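Long-range contacts in putative efflux transporter (Bacteroides eggerthii, PDB 4L8J), which probably acts as the periplasmic membrane-fusion (HlyD-family) subunit of an efflux pump, linking inner-membrane transporter to outer-membrane channel: residues 43-48 and 148-153; 165-170 and 186-191; 199-204 and 218-223. One frame throughout, in Å; residues are numbered along the deposited sequence.

Contact 1 (43-48 and 148-153); sequences GQIINL and QRVNSG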
# COMPACT_ATOMS: atom_id res chain seq x y z
N GLY A 43 -70.20 -1.78 34.38
CA GLY A 43 -70.33 -2.08 35.80
C GLY A 43 -69.62 -1.11 36.70
O GLY A 43 -69.11 -0.08 36.25
N GLN A 44 -69.60 -1.43 38.00
CA GLN A 44 -68.93 -0.63 39.01
C GLN A 44 -67.55 -1.24 39.36
O GLN A 44 -67.49 -2.37 39.85
CB GLN A 44 -69.81 -0.49 40.27
CG GLN A 44 -69.07 0.14 41.46
CD GLN A 44 -69.98 0.54 42.59
OE1 GLN A 44 -70.16 1.73 42.85
NE2 GLN A 44 -70.53 -0.44 43.33
N ILE A 45 -66.47 -0.47 39.17
CA ILE A 45 -65.11 -0.91 39.55
C ILE A 45 -65.11 -1.16 41.06
O ILE A 45 -65.64 -0.33 41.79
CB ILE A 45 -64.02 0.11 39.11
CG1 ILE A 45 -63.90 0.12 37.56
CG2 ILE A 45 -62.65 -0.21 39.75
CD1 ILE A 45 -63.37 1.37 37.00
N ILE A 46 -64.64 -2.32 41.51
CA ILE A 46 -64.56 -2.64 42.95
C ILE A 46 -63.10 -2.91 43.33
O ILE A 46 -62.78 -3.09 44.50
CB ILE A 46 -65.48 -3.79 43.36
CG1 ILE A 46 -65.21 -5.07 42.50
CG2 ILE A 46 -66.96 -3.33 43.37
CD1 ILE A 46 -65.59 -6.42 43.19
N ASN A 47 -62.23 -3.01 42.31
CA ASN A 47 -60.80 -3.23 42.52
C ASN A 47 -60.01 -2.54 41.42
O ASN A 47 -60.31 -2.71 40.25
CB ASN A 47 -60.48 -4.73 42.61
CG ASN A 47 -59.10 -5.03 43.17
OD1 ASN A 47 -58.38 -4.15 43.61
ND2 ASN A 47 -58.70 -6.28 43.18
N LEU A 48 -59.03 -1.73 41.82
CA LEU A 48 -58.11 -1.01 40.96
C LEU A 48 -56.72 -1.20 41.61
O LEU A 48 -56.23 -0.32 42.30
CB LEU A 48 -58.57 0.46 40.89
CG LEU A 48 -58.04 1.32 39.74
CD1 LEU A 48 -58.24 0.66 38.38
CD2 LEU A 48 -58.75 2.65 39.73
N GLN A 148 -66.06 3.55 41.11
CA GLN A 148 -66.62 4.36 40.02
C GLN A 148 -67.33 3.43 39.00
O GLN A 148 -66.82 2.34 38.70
CB GLN A 148 -65.52 5.20 39.34
CG GLN A 148 -65.86 5.89 38.01
CD GLN A 148 -64.77 6.82 37.51
OE1 GLN A 148 -63.83 7.18 38.23
NE2 GLN A 148 -64.87 7.25 36.26
N ARG A 149 -68.49 3.87 38.49
CA ARG A 149 -69.29 3.13 37.51
C ARG A 149 -68.82 3.50 36.11
O ARG A 149 -68.58 4.68 35.82
CB ARG A 149 -70.80 3.42 37.72
CG ARG A 149 -71.32 2.88 39.05
CD ARG A 149 -72.80 3.13 39.27
NE ARG A 149 -73.33 2.36 40.41
CZ ARG A 149 -73.38 2.81 41.66
NH1 ARG A 149 -72.95 4.03 41.96
NH2 ARG A 149 -73.88 2.05 42.63
N VAL A 150 -68.59 2.47 35.26
CA VAL A 150 -68.07 2.62 33.90
C VAL A 150 -68.89 1.80 32.90
O VAL A 150 -69.57 0.84 33.28
CB VAL A 150 -66.55 2.24 33.77
CG1 VAL A 150 -65.67 3.18 34.58
CG2 VAL A 150 -66.29 0.78 34.15
N ASN A 151 -68.76 2.15 31.61
CA ASN A 151 -69.38 1.47 30.48
C ASN A 151 -68.32 0.68 29.70
O ASN A 151 -67.13 0.81 30.00
CB ASN A 151 -70.07 2.49 29.54
CG ASN A 151 -71.09 3.37 30.21
OD1 ASN A 151 -72.09 2.90 30.76
ND2 ASN A 151 -70.87 4.68 30.14
N SER A 152 -68.74 -0.09 28.69
CA SER A 152 -67.81 -0.81 27.83
C SER A 152 -67.07 0.20 26.98
O SER A 152 -67.65 1.23 26.62
CB SER A 152 -68.55 -1.80 26.93
OG SER A 152 -69.28 -2.72 27.72
N GLY A 153 -65.81 -0.07 26.72
CA GLY A 153 -64.98 0.83 25.92
C GLY A 153 -64.48 2.06 26.64
O GLY A 153 -63.63 2.77 26.11
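The barrel-sandwich (lipoyl-like) domain of HlyD-type membrane-fusion proteins is built from short antiparallel strands, and Gly-43 with Val-150 is one such pairing at a sheet edge. The two residues exchange both of their backbone bonds: Gly-43 N gives its hydrogen to Val-150 O at 2.9 Å, and Val-150 N returns one to Gly-43 O at 2.8 Å, almost straight at 177°. One step on, Gln-44 and Arg-149 form a non-hydrogen-bonded pair whose CA atoms approach to 4.1 Å, and Ile-45 N then reaches Gln-148 O at 2.9 Å. This is the last bond between the segments; strand 149-150 is only two residues long. On the face of Gln-44 and Arg-149, the aliphatic parts touch, Gln-44 CB resting 3.9 Å from Arg-149 CG. On the side of Val-150, Ile-45 CD1 meets Val-150 CG1 at 3.8 Å. Val-150 has CG1 anti to its carbonyl carbon (chi1 -64°), which leaves CG2 between N and C, 3.6 Å from Gly-43 O. Both apolar side chains also rest on Val-144 and on Ile-156 of strand 155-161, which belongs to the other sheet of the domain, while strand 43-47 bonds along its far edge to strand 61-65, where Ile-46 and Asn-47 form a classic bulge opposite Ala-64.

Contact 2 (165-170 and 186-191); sequences LRIKFT and FKVEFD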
# COMPACT_ATOMS: atom_id res chain seq x y z
N LEU A 165 -37.24 -1.96 23.31
CA LEU A 165 -36.77 -0.59 23.35
C LEU A 165 -36.14 -0.30 21.98
O LEU A 165 -35.04 -0.76 21.68
CB LEU A 165 -35.81 -0.31 24.50
CG LEU A 165 -35.74 1.19 24.76
CD1 LEU A 165 -36.14 1.52 26.13
CD2 LEU A 165 -34.47 1.80 24.28
N ARG A 166 -36.89 0.42 21.14
CA ARG A 166 -36.52 0.80 19.78
C ARG A 166 -35.82 2.14 19.76
O ARG A 166 -36.22 3.09 20.43
CB ARG A 166 -37.75 0.87 18.87
CG ARG A 166 -38.22 -0.45 18.37
CD ARG A 166 -39.41 -0.24 17.47
NE ARG A 166 -39.96 -1.52 17.03
CZ ARG A 166 -40.86 -2.23 17.71
NH1 ARG A 166 -41.33 -1.79 18.87
NH2 ARG A 166 -41.29 -3.39 17.22
N ILE A 167 -34.75 2.20 18.96
CA ILE A 167 -33.93 3.38 18.75
C ILE A 167 -33.85 3.61 17.26
O ILE A 167 -33.52 2.68 16.51
CB ILE A 167 -32.53 3.19 19.39
CG1 ILE A 167 -32.63 3.22 20.93
CG2 ILE A 167 -31.50 4.23 18.86
CD1 ILE A 167 -31.59 2.52 21.61
N LYS A 168 -34.15 4.85 16.84
CA LYS A 168 -34.07 5.24 15.44
C LYS A 168 -32.91 6.21 15.24
O LYS A 168 -32.61 7.02 16.10
CB LYS A 168 -35.42 5.83 14.96
CG LYS A 168 -35.44 6.49 13.55
CD LYS A 168 -35.20 5.54 12.35
N PHE A 169 -32.22 6.07 14.12
CA PHE A 169 -31.15 6.96 13.70
C PHE A 169 -31.05 6.88 12.20
O PHE A 169 -31.65 5.98 11.61
CB PHE A 169 -29.80 6.65 14.38
CG PHE A 169 -29.26 5.27 14.12
CD1 PHE A 169 -29.82 4.16 14.74
CD2 PHE A 169 -28.17 5.08 13.28
CE1 PHE A 169 -29.31 2.88 14.51
CE2 PHE A 169 -27.64 3.80 13.08
CZ PHE A 169 -28.23 2.71 13.67
N THR A 170 -30.37 7.84 11.59
CA THR A 170 -30.21 7.85 10.14
C THR A 170 -28.74 7.79 9.82
O THR A 170 -27.93 8.52 10.35
CB THR A 170 -30.92 9.05 9.47
OG1 THR A 170 -32.29 9.02 9.81
CG2 THR A 170 -30.82 9.02 7.97
N PHE A 186 -23.96 -3.19 16.82
CA PHE A 186 -24.50 -1.91 17.32
C PHE A 186 -24.42 -1.90 18.81
O PHE A 186 -24.92 -2.83 19.45
CB PHE A 186 -25.97 -1.68 16.87
CG PHE A 186 -26.24 -1.83 15.40
CD1 PHE A 186 -26.49 -3.09 14.85
CD2 PHE A 186 -26.25 -0.73 14.56
CE1 PHE A 186 -26.75 -3.23 13.48
CE2 PHE A 186 -26.53 -0.87 13.19
CZ PHE A 186 -26.77 -2.11 12.67
N LYS A 187 -23.78 -0.87 19.37
CA LYS A 187 -23.65 -0.68 20.81
C LYS A 187 -24.21 0.69 21.15
O LYS A 187 -23.83 1.68 20.51
CB LYS A 187 -22.19 -0.84 21.29
CG LYS A 187 -21.52 -2.17 20.92
CD LYS A 187 -21.81 -3.30 21.90
CE LYS A 187 -21.19 -4.61 21.46
NZ LYS A 187 -22.06 -5.33 20.50
N VAL A 188 -25.14 0.74 22.11
CA VAL A 188 -25.81 1.98 22.53
C VAL A 188 -25.34 2.48 23.87
O VAL A 188 -25.29 1.74 24.85
CB VAL A 188 -27.36 1.78 22.55
CG1 VAL A 188 -28.09 3.04 23.07
CG2 VAL A 188 -27.87 1.39 21.18
N GLU A 189 -25.09 3.77 23.92
CA GLU A 189 -24.78 4.48 25.14
C GLU A 189 -25.80 5.63 25.26
O GLU A 189 -25.82 6.50 24.40
CB GLU A 189 -23.32 4.98 25.14
CG GLU A 189 -22.90 5.50 26.51
CD GLU A 189 -21.56 6.20 26.57
OE1 GLU A 189 -21.02 6.58 25.50
OE2 GLU A 189 -21.04 6.37 27.69
N PHE A 190 -26.71 5.57 26.28
CA PHE A 190 -27.72 6.63 26.48
C PHE A 190 -27.07 7.85 27.11
O PHE A 190 -26.25 7.71 28.04
CB PHE A 190 -28.90 6.13 27.33
CG PHE A 190 -29.66 4.99 26.70
CD1 PHE A 190 -30.65 5.24 25.75
CD2 PHE A 190 -29.38 3.67 27.04
CE1 PHE A 190 -31.35 4.18 25.17
CE2 PHE A 190 -30.07 2.62 26.43
CZ PHE A 190 -31.06 2.88 25.51
N ASP A 191 -27.42 9.05 26.60
CA ASP A 191 -26.93 10.33 27.11
C ASP A 191 -27.30 10.52 28.60
O ASP A 191 -26.52 11.11 29.34
CB ASP A 191 -27.51 11.50 26.28
CG ASP A 191 -27.02 11.54 24.83
OD1 ASP A 191 -26.03 10.84 24.52
OD2 ASP A 191 -27.59 12.31 24.03
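Ile-167 and Val-188 meet tip to tip across the inside of a barrel, joining two strands that are not neighbours in the sheet. Ile-167 CD1 lies 3.8 Å from Val-188 CG1 and almost as near to CG2, so a single methyl sits against both branches of the valine. CG1 of Ile-167 stands opposite the carbonyl carbon (chi1 -71°), and an extended chi2 (154°) carries CD1 across the barrel interior. The same methyl touches Phe-190 CE1 at 3.9 Å. Val-188 CG1 covers one face of the Phe-190 ring from within its own strand, and Leu-165 CD2 comes to the ring's edge, near its plane, 3.8 Å from Phe-190 CZ; one methyl on a face and another at the edge thus limit how that ring can lie.

The short strand segments 166-170 and 186-190 cross at 100°, 10.7 Å apart at their closest, too far for backbone pairing. They belong to a closed six-stranded antiparallel barrel, in which strands 215-221 and 198-205 stand between them on one side and strands 20-29 and 238-246 on the other. Ile-219 and Cys-239 touch both Ile-167 and Val-188, enclosing the apolar centre.

Toward the other end the contact between the two segments narrows to Phe-169 CZ against the CE2/CD2 side of Phe-186, 4.0 Å from CE2, which lies at the edge of the Phe-169 ring. Ile-241 packs on Phe-169 and Leu-243 on Phe-186. On the outward, partly exposed side, Arg-166, Lys-187 and Glu-189 take no part in the contact: Arg-166 NE makes a salt bridge with Glu-203 OE1, Lys-187 NZ, in one of two conformers, probably hydrogen-bonds to Asn-199 OD1, and Glu-189 OE2 accepts from Gly-195 N.

Contact 3 (199-204 and 218-223); sequences NARLEE and TIIIDD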
# COMPACT_ATOMS: atom_id res chain seq x y z
N ASN A 199 -25.61 -3.74 24.19
CA ASN A 199 -25.70 -4.36 22.88
C ASN A 199 -27.10 -4.14 22.33
O ASN A 199 -28.09 -4.11 23.07
CB ASN A 199 -25.38 -5.87 22.97
CG ASN A 199 -25.44 -6.58 21.63
OD1 ASN A 199 -24.57 -6.41 20.76
ND2 ASN A 199 -26.53 -7.32 21.41
N ALA A 200 -27.18 -3.98 21.02
CA ALA A 200 -28.44 -3.78 20.36
C ALA A 200 -28.44 -4.61 19.12
O ALA A 200 -27.37 -4.90 18.58
CB ALA A 200 -28.64 -2.30 20.03
N ARG A 201 -29.62 -5.00 18.65
CA ARG A 201 -29.69 -5.76 17.42
C ARG A 201 -30.43 -4.98 16.35
O ARG A 201 -31.32 -4.19 16.66
CB ARG A 201 -30.33 -7.15 17.63
CG ARG A 201 -31.77 -7.12 18.10
CD ARG A 201 -32.45 -8.48 17.98
NE ARG A 201 -33.89 -8.31 17.76
CZ ARG A 201 -34.77 -8.15 18.74
NH1 ARG A 201 -34.38 -8.17 20.00
NH2 ARG A 201 -36.06 -7.95 18.45
N LEU A 202 -30.14 -5.27 15.09
CA LEU A 202 -30.83 -4.65 13.98
C LEU A 202 -32.28 -5.08 13.92
O LEU A 202 -32.55 -6.28 13.93
CB LEU A 202 -30.14 -5.02 12.65
CG LEU A 202 -30.77 -4.43 11.39
CD1 LEU A 202 -30.73 -2.87 11.41
CD2 LEU A 202 -30.08 -4.97 10.17
N GLU A 203 -33.20 -4.13 13.80
CA GLU A 203 -34.58 -4.51 13.58
C GLU A 203 -34.84 -4.42 12.08
O GLU A 203 -35.39 -5.36 11.50
CB GLU A 203 -35.58 -3.67 14.38
CG GLU A 203 -37.00 -4.17 14.10
CD GLU A 203 -38.16 -3.52 14.82
OE1 GLU A 203 -38.30 -2.28 14.75
OE2 GLU A 203 -38.98 -4.27 15.40
N GLU A 204 -34.44 -3.30 11.46
CA GLU A 204 -34.64 -3.04 10.04
C GLU A 204 -34.02 -1.71 9.63
O GLU A 204 -33.73 -0.88 10.48
CB GLU A 204 -36.14 -3.00 9.69
CG GLU A 204 -36.85 -1.86 10.40
CD GLU A 204 -38.36 -1.92 10.41
OE1 GLU A 204 -38.92 -3.03 10.58
OE2 GLU A 204 -38.99 -0.84 10.30
N THR A 218 -33.59 1.20 12.41
CA THR A 218 -34.21 0.91 13.70
C THR A 218 -33.44 -0.23 14.33
O THR A 218 -33.18 -1.24 13.68
CB THR A 218 -35.72 0.63 13.60
OG1 THR A 218 -36.33 1.75 12.97
CG2 THR A 218 -36.36 0.48 14.97
N ILE A 219 -33.05 -0.06 15.60
CA ILE A 219 -32.35 -1.08 16.35
C ILE A 219 -33.15 -1.33 17.64
O ILE A 219 -33.95 -0.48 18.04
CB ILE A 219 -30.86 -0.74 16.63
CG1 ILE A 219 -30.71 0.58 17.44
CG2 ILE A 219 -30.04 -0.72 15.33
CD1 ILE A 219 -29.26 0.83 17.98
N ILE A 220 -32.95 -2.50 18.28
CA ILE A 220 -33.61 -2.87 19.53
C ILE A 220 -32.55 -3.29 20.55
O ILE A 220 -31.62 -4.03 20.21
CB ILE A 220 -34.71 -3.95 19.34
CG1 ILE A 220 -35.80 -3.46 18.39
CG2 ILE A 220 -35.34 -4.37 20.69
CD1 ILE A 220 -36.60 -4.58 17.79
N ILE A 221 -32.68 -2.80 21.79
CA ILE A 221 -31.77 -3.19 22.87
C ILE A 221 -31.94 -4.69 23.12
O ILE A 221 -33.07 -5.19 23.25
CB ILE A 221 -31.99 -2.33 24.14
CG1 ILE A 221 -31.74 -0.81 23.85
CG2 ILE A 221 -31.13 -2.84 25.31
CD1 ILE A 221 -30.28 -0.40 23.65
N ASP A 222 -30.80 -5.40 23.10
CA ASP A 222 -30.72 -6.84 23.26
C ASP A 222 -29.54 -7.13 24.16
O ASP A 222 -28.45 -7.47 23.69
CB ASP A 222 -30.59 -7.50 21.89
CG ASP A 222 -30.80 -9.00 21.89
OD1 ASP A 222 -31.03 -9.56 22.99
OD2 ASP A 222 -30.75 -9.61 20.80
N ASP A 223 -29.74 -6.88 25.45
CA ASP A 223 -28.69 -7.00 26.45
C ASP A 223 -29.31 -7.33 27.80
O ASP A 223 -30.20 -6.61 28.26
CB ASP A 223 -27.89 -5.67 26.52
CG ASP A 223 -26.54 -5.79 27.18
OD1 ASP A 223 -26.47 -6.38 28.28
OD2 ASP A 223 -25.57 -5.22 26.64
O HOH W 1 -34.42 -7.71 22.52
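Thr-218 O is gripped by two successive backbone N-H groups, Glu-203 N at 2.9 Å and Glu-204 N at 3.3 Å, which approach from the same face of its carbonyl plane. Thr-218 N in turn donates to Glu-204 O at 2.8 Å. Farther along, Arg-201 N reaches Ile-220 O at 2.7 Å. Their side chains run alongside each other, Ile-220 CB over one guanidinium face, toward its rim. CG of Glu-203, anti to its N (chi1 -179°), lays the extended chain along Thr-218 and across Ile-220 CD1, which lies between it and Arg-201 NH2; Arg-166 holds Glu-203 OE1. Asp-222 adds a long salt bridge, its OD2 4.0 Å from Arg-201 NH1, the planes nearly perpendicular (89°).

At the end of the ladder side chains join the backbone: Asp-222 N still donates to Asn-199 O, Asn-199 ND2 donates to Asp-222 O at 3.0 Å, with that oxygen 1° out of the Asn-199 amide plane, and Asp-223 OD2 accepts from Asn-199 N at 2.9 Å through its anti lone pair. Lys-187 probably takes Asn-199 OD1. Inside, Ala-200 CB packs 3.8 Å from Ile-219 CD1. Two residues facing one define the classic beta bulge, here in a barrel-wall hairpin.

How the contacts relate
From the N terminus, the chain first lays down strand 43-47, then runs out and back through the helical pair 68-95 and 102-127 before contact 1 closes that long loop in the barrel-sandwich domain. Contacts 2 and 3 follow in series, and no loop crosses another. Their centres lie about 40 and 39 Å from that of contact 1, in the six-stranded barrel. Contact 2 spans helix 176-180 and joins strands across the barrel interior; contact 3 closes a hairpin in its wall. These two touch each other, sharing apolar packing inside the barrel and polar ties between side chains on its outside.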